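Local coordinates for lipoprotein (PDB 4QHQ), which probably serves as the periplasmic binding protein of an ABC importer, holding methionine for uptake into the cell, at residues E111-L116 with A189-T194; A137-I142 with I151-A156. All blocks are in the same frame, centred on the assembly; numbering follows the deposited sequence.

Interaction 1 (E111-L116 with A189-T194); sequences ENRALL and ALESLT. With MET (methionine), chain B.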
loop_
_atom_site.group_PDB
_atom_site.type_symbol
_atom_site.label_atom_id
_atom_site.label_comp_id
_atom_site.label_asym_id
_atom_site.label_seq_id
_atom_site.Cartn_x
_atom_site.Cartn_y
_atom_site.Cartn_z
ATOM N N GLU A 111 -4.017 -9.010 -0.552
ATOM C CA GLU A 111 -5.185 -9.830 -0.823
ATOM C C GLU A 111 -5.910 -10.061 0.500
ATOM O O GLU A 111 -7.123 -9.888 0.598
ATOM C CB GLU A 111 -4.823 -11.176 -1.460
ATOM C CG GLU A 111 -6.046 -12.067 -1.548
ATOM C CD GLU A 111 -5.980 -13.146 -2.601
ATOM O OE1 GLU A 111 -4.950 -13.337 -3.269
ATOM O OE2 GLU A 111 -7.014 -13.823 -2.773
ATOM N N ASN A 112 -5.153 -10.440 1.522
ATOM C CA ASN A 112 -5.706 -10.636 2.850
ATOM C C ASN A 112 -6.414 -9.378 3.339
ATOM O O ASN A 112 -7.551 -9.433 3.826
ATOM C CB ASN A 112 -4.606 -11.045 3.822
ATOM C CG ASN A 112 -5.134 -11.320 5.208
ATOM O OD1 ASN A 112 -5.872 -12.278 5.415
ATOM N ND2 ASN A 112 -4.747 -10.488 6.169
ATOM N N ARG A 113 -5.751 -8.247 3.164
ATOM C CA ARG A 113 -6.291 -6.958 3.544
ATOM C C ARG A 113 -7.622 -6.668 2.851
ATOM O O ARG A 113 -8.594 -6.223 3.483
ATOM C CB ARG A 113 -5.278 -5.891 3.163
ATOM C CG ARG A 113 -5.704 -4.468 3.459
ATOM C CD ARG A 113 -4.623 -3.543 2.960
ATOM N NE ARG A 113 -4.819 -2.175 3.413
ATOM C CZ ARG A 113 -4.029 -1.167 3.074
ATOM N NH1 ARG A 113 -3.007 -1.387 2.246
ATOM N NH2 ARG A 113 -4.257 0.049 3.549
ATOM N N ALA A 114 -7.662 -6.897 1.542
ATOM C CA ALA A 114 -8.885 -6.680 0.759
ATOM C C ALA A 114 -10.030 -7.575 1.214
ATOM O O ALA A 114 -11.164 -7.123 1.313
ATOM C CB ALA A 114 -8.604 -6.906 -0.714
ATOM N N LEU A 115 -9.731 -8.844 1.474
ATOM C CA LEU A 115 -10.765 -9.789 1.870
ATOM C C LEU A 115 -11.295 -9.449 3.261
ATOM O O LEU A 115 -12.486 -9.625 3.538
ATOM C CB LEU A 115 -10.228 -11.220 1.813
ATOM C CG LEU A 115 -9.937 -11.706 0.393
ATOM C CD1 LEU A 115 -9.414 -13.129 0.404
ATOM C CD2 LEU A 115 -11.193 -11.609 -0.462
ATOM N N LEU A 116 -10.415 -8.952 4.127
ATOM C CA LEU A 116 -10.841 -8.511 5.453
ATOM C C LEU A 116 -11.779 -7.310 5.353
ATOM O O LEU A 116 -12.776 -7.238 6.076
ATOM C CB LEU A 116 -9.643 -8.160 6.331
ATOM C CG LEU A 116 -8.780 -9.325 6.803
ATOM C CD1 LEU A 116 -7.572 -8.811 7.571
ATOM C CD2 LEU A 116 -9.594 -10.265 7.662
ATOM N N ALA A 189 -16.614 2.142 -0.256
ATOM C CA ALA A 189 -16.342 1.678 1.101
ATOM C C ALA A 189 -14.878 1.927 1.374
ATOM O O ALA A 189 -14.053 1.944 0.453
ATOM C CB ALA A 189 -16.651 0.204 1.248
ATOM N N LEU A 190 -14.546 2.107 2.643
ATOM C CA LEU A 190 -13.183 2.449 3.013
ATOM C C LEU A 190 -12.772 1.767 4.311
ATOM O O LEU A 190 -13.533 1.700 5.277
ATOM C CB LEU A 190 -13.047 3.968 3.168
ATOM C CG LEU A 190 -11.669 4.606 3.016
ATOM C CD1 LEU A 190 -11.189 4.504 1.571
ATOM C CD2 LEU A 190 -11.707 6.058 3.475
ATOM N N GLU A 191 -11.541 1.270 4.311
ATOM C CA GLU A 191 -10.912 0.684 5.489
ATOM C C GLU A 191 -10.748 1.734 6.584
ATOM O O GLU A 191 -10.643 2.935 6.301
ATOM C CB GLU A 191 -9.544 0.185 5.060
ATOM C CG GLU A 191 -8.720 -0.571 6.056
ATOM C CD GLU A 191 -7.367 -0.896 5.439
ATOM O OE1 GLU A 191 -6.654 0.060 5.055
ATOM O OE2 GLU A 191 -7.033 -2.094 5.300
ATOM N N SER A 192 -10.712 1.281 7.831
ATOM C CA SER A 192 -10.482 2.175 8.961
ATOM C C SER A 192 -9.022 2.584 9.070
ATOM O O SER A 192 -8.129 1.836 8.688
ATOM C CB SER A 192 -10.879 1.494 10.262
ATOM O OG SER A 192 -10.730 2.386 11.357
ATOM N N LEU A 193 -8.787 3.759 9.639
ATOM C CA LEU A 193 -7.432 4.210 9.940
ATOM C C LEU A 193 -6.768 3.394 11.047
ATOM O O LEU A 193 -5.554 3.482 11.242
ATOM C CB LEU A 193 -7.430 5.693 10.324
ATOM C CG LEU A 193 -7.528 6.666 9.148
ATOM C CD1 LEU A 193 -7.976 8.034 9.632
ATOM C CD2 LEU A 193 -6.195 6.755 8.407
ATOM N N THR A 194 -7.561 2.621 11.785
ATOM C CA THR A 194 -7.027 1.773 12.848
ATOM C C THR A 194 -6.707 0.402 12.276
ATOM O O THR A 194 -7.292 -0.607 12.674
ATOM C CB THR A 194 -8.025 1.597 13.994
ATOM O OG1 THR A 194 -9.218 0.991 13.485
ATOM C CG2 THR A 194 -8.361 2.940 14.618
HETATM N N MET B . 1.031 2.250 -0.413
HETATM C CA MET B . 0.403 0.927 -0.394
HETATM C C MET B . -0.732 0.883 0.604
HETATM O O MET B . -0.593 1.437 1.688
HETATM C CB MET B . 1.459 -0.132 -0.057
HETATM C CG MET B . 0.921 -1.575 -0.054
HETATM S SD MET B . 2.189 -2.776 0.408
HETATM C CE MET B . 3.306 -2.678 -0.994
HETATM O OXT MET B . -1.806 0.318 0.332
HETATM O O HOH W 1 -8.608 -4.311 5.681
#
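Arg113 lies on helix 108-120 and reaches across to Glu191, which comes just after the short, weakly bonded strand 189-190; their CA atoms are 9.1 Å apart. No backbone hydrogen bond joins the two segments, so the gap is spanned by two side chains meeting at about a right angle. With chi1 at 178° placing CG opposite the backbone N, the Arg113 chain runs fully extended as far as NE, which carries the guanidinium clear of the helix. The stretched-out chain of Glu191 offers both carboxylate oxygens to the side of the guanidinium formed by NE and NH2. Arg113 NE donates to Glu191 OE2 at 2.9 Å and Arg113 NH2 to Glu191 OE1 at 2.8 Å. Both bonds are nearly straight and use syn lone pairs, and the two planes differ by only 17°: a bidentate salt bridge that fixes the rotation of the guanidinium.

In this periplasmic-binding-protein fold, Arg113 belongs to the methionine pocket. Its NH1 donates to OXT of the ligand carboxylate at 2.8 Å with a bent N-H...O angle of 139°, so Glu191 acts as a second-shell residue positioning a first-shell one. Glu191 OE1 also accepts from Ile83 N. A water donates to Glu191 OE2, with 2.7 Å between the water oxygen and OE2, and to Arg113 O as well, tying the carboxylate back to the helix backbone.

Interaction 2 (A137-I142 with I151-A156); sequences ATVLDI and ISELDA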
loop_
_atom_site.group_PDB
_atom_site.type_symbol
_atom_site.label_atom_id
_atom_site.label_comp_id
_atom_site.label_asym_id
_atom_site.label_seq_id
_atom_site.Cartn_x
_atom_site.Cartn_y
_atom_site.Cartn_z
ATOM N N ALA A 137 -5.450 -14.762 4.065
ATOM C CA ALA A 137 -6.589 -15.394 3.405
ATOM C C ALA A 137 -6.536 -15.210 1.890
ATOM O O ALA A 137 -6.061 -14.185 1.400
ATOM C CB ALA A 137 -7.896 -14.830 3.958
ATOM N N THR A 138 -7.019 -16.212 1.154
ATOM C CA THR A 138 -7.258 -16.071 -0.279
ATOM C C THR A 138 -8.732 -16.339 -0.543
ATOM O O THR A 138 -9.494 -16.605 0.390
ATOM C CB THR A 138 -6.434 -17.057 -1.129
ATOM O OG1 THR A 138 -6.960 -18.385 -0.982
ATOM C CG2 THR A 138 -4.970 -17.020 -0.727
ATOM N N VAL A 139 -9.135 -16.277 -1.807
ATOM C CA VAL A 139 -10.539 -16.529 -2.139
ATOM C C VAL A 139 -10.977 -17.950 -1.766
ATOM O O VAL A 139 -12.163 -18.198 -1.558
ATOM C CB VAL A 139 -10.861 -16.262 -3.628
ATOM C CG1 VAL A 139 -10.621 -14.799 -3.978
ATOM C CG2 VAL A 139 -10.063 -17.189 -4.531
ATOM N N LEU A 140 -10.021 -18.873 -1.661
ATOM C CA LEU A 140 -10.333 -20.256 -1.295
ATOM C C LEU A 140 -10.680 -20.393 0.184
ATOM O O LEU A 140 -11.117 -21.458 0.626
ATOM C CB LEU A 140 -9.168 -21.190 -1.646
ATOM C CG LEU A 140 -8.832 -21.292 -3.135
ATOM C CD1 LEU A 140 -7.632 -22.209 -3.366
ATOM C CD2 LEU A 140 -10.049 -21.762 -3.923
ATOM N N ASP A 141 -10.491 -19.318 0.942
ATOM C CA ASP A 141 -10.770 -19.318 2.376
ATOM C C ASP A 141 -12.111 -18.675 2.724
ATOM O O ASP A 141 -12.447 -18.511 3.896
ATOM C CB ASP A 141 -9.641 -18.619 3.132
ATOM C CG ASP A 141 -8.314 -19.322 2.963
ATOM O OD1 ASP A 141 -8.264 -20.548 3.199
ATOM O OD2 ASP A 141 -7.323 -18.650 2.585
ATOM N N ILE A 142 -12.874 -18.312 1.703
ATOM C CA ILE A 142 -14.199 -17.749 1.916
ATOM C C ILE A 142 -15.179 -18.843 2.353
ATOM O O ILE A 142 -15.366 -19.837 1.649
ATOM C CB ILE A 142 -14.678 -17.016 0.651
ATOM C CG1 ILE A 142 -13.728 -15.847 0.355
ATOM C CG2 ILE A 142 -16.113 -16.522 0.814
ATOM C CD1 ILE A 142 -13.934 -15.200 -0.993
ATOM N N ILE A 151 -14.764 -13.601 -7.349
ATOM C CA ILE A 151 -13.677 -12.711 -6.972
ATOM C C ILE A 151 -12.373 -13.041 -7.689
ATOM O O ILE A 151 -11.751 -14.076 -7.440
ATOM C CB ILE A 151 -13.485 -12.700 -5.452
ATOM C CG1 ILE A 151 -14.813 -12.338 -4.777
ATOM C CG2 ILE A 151 -12.395 -11.710 -5.062
ATOM C CD1 ILE A 151 -14.761 -12.298 -3.270
ATOM N N SER A 152 -11.989 -12.150 -8.599
ATOM C CA SER A 152 -10.743 -12.277 -9.329
ATOM C C SER A 152 -9.605 -11.762 -8.450
ATOM O O SER A 152 -9.765 -10.765 -7.735
ATOM C CB SER A 152 -10.792 -11.453 -10.617
ATOM O OG SER A 152 -11.570 -12.091 -11.614
ATOM N N GLU A 153 -8.469 -12.454 -8.503
ATOM C CA GLU A 153 -7.244 -12.031 -7.837
ATOM C C GLU A 153 -6.265 -11.583 -8.909
ATOM O O GLU A 153 -5.807 -12.394 -9.724
ATOM C CB GLU A 153 -6.669 -13.197 -7.047
ATOM C CG GLU A 153 -7.643 -13.758 -6.028
ATOM C CD GLU A 153 -7.448 -15.240 -5.788
ATOM O OE1 GLU A 153 -7.670 -16.037 -6.729
ATOM O OE2 GLU A 153 -7.079 -15.617 -4.659
ATOM N N LEU A 154 -5.959 -10.294 -8.919
ATOM C CA LEU A 154 -5.155 -9.709 -9.977
ATOM C C LEU A 154 -3.980 -8.942 -9.400
ATOM O O LEU A 154 -3.977 -8.581 -8.219
ATOM C CB LEU A 154 -6.007 -8.767 -10.830
ATOM C CG LEU A 154 -7.321 -9.350 -11.374
ATOM C CD1 LEU A 154 -8.106 -8.288 -12.132
ATOM C CD2 LEU A 154 -7.045 -10.547 -12.256
ATOM N N ASP A 155 -3.000 -8.653 -10.245
ATOM C CA ASP A 155 -1.850 -7.876 -9.819
ATOM C C ASP A 155 -2.329 -6.518 -9.325
ATOM O O ASP A 155 -3.175 -5.896 -9.957
ATOM C CB ASP A 155 -0.855 -7.713 -10.972
ATOM C CG ASP A 155 -0.168 -9.016 -11.344
ATOM O OD1 ASP A 155 -0.304 -10.007 -10.593
ATOM O OD2 ASP A 155 0.527 -9.043 -12.382
ATOM N N ALA A 156 -1.826 -6.081 -8.178
ATOM C CA ALA A 156 -2.308 -4.860 -7.546
ATOM C C ALA A 156 -2.295 -3.655 -8.487
ATOM O O ALA A 156 -3.230 -2.852 -8.479
ATOM C CB ALA A 156 -1.496 -4.552 -6.275
#
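Thr138 begins the contact, touching Glu153 from the loop ahead of a 3-10 turn, residues 139-141, that packs beside strand 150-154, an outermost strand of the five-stranded mixed sheet in this binding-protein fold. Thr138 CB comes within 3.9 Å of Glu153 OE2, while the hydroxyl is busy with its own chain: Leu140 N donates to Thr138 OG1 at 3.2 Å, an ST turn. A chi1 of 72° turns OG1 back over its own backbone, where it can receive that N-H.

Val139 has the largest share of the contact. Val139 CA and Ile151 CA, 6.9 Å apart, are the nearest pair of the two backbones. Val139 CG1 packs on the branch methyl of Ile151, 3.7 Å from Ile151 CG2, and also touches Glu153. CG2, among the residues of the two segments, meets only the carboxylate of Glu153, which arrives from the opposite direction; Val139 CG2 is 3.4 Å from Glu153 OE2 and equally close to OE1. The bend of Glu153 at chi2 (149°) helps bring the carboxylate up against the valine methyls.

Asp141 holds the turn in shape from within, since Thr138 N donates to Asp141 OD2 at 2.8 Å, nearly straight and on the anti side of the carboxylate, and Asp141 N returns a backbone bond to Thr138 O. Ile142 then leads into strand 142-144 and also touches Leu126. The last touch across the contact is methyl to methyl, Ile142 CD1 lying 3.8 Å from Ile151 CD1.

In the fold
Interactions 1 and 2 have centres 14 Å apart, and along the chain the second is nested inside the loop closed by the first. Their strands, 189-190 and 150-154, are the two outermost strands of one five-stranded sheet. Helix 108-120 joins them: Arg113 turns to the methionine, whereas its neighbours Glu111 and Asn112 meet interaction 2. Asn112 OD1 lies 2.9 Å from Ala137 N, probably hydrogen-bonded. Glu111 OE2 comes within 2.6 Å of Glu153 OE2, so close that the two carboxylates may share a proton; Val139 N gives Glu111 OE2 a weak bond. Interaction 1 borders the ligand directly; interaction 2 lies farther out, linked to it through the helix and, at Ala156, through contacts with pocket residues Tyr38 and Asn172.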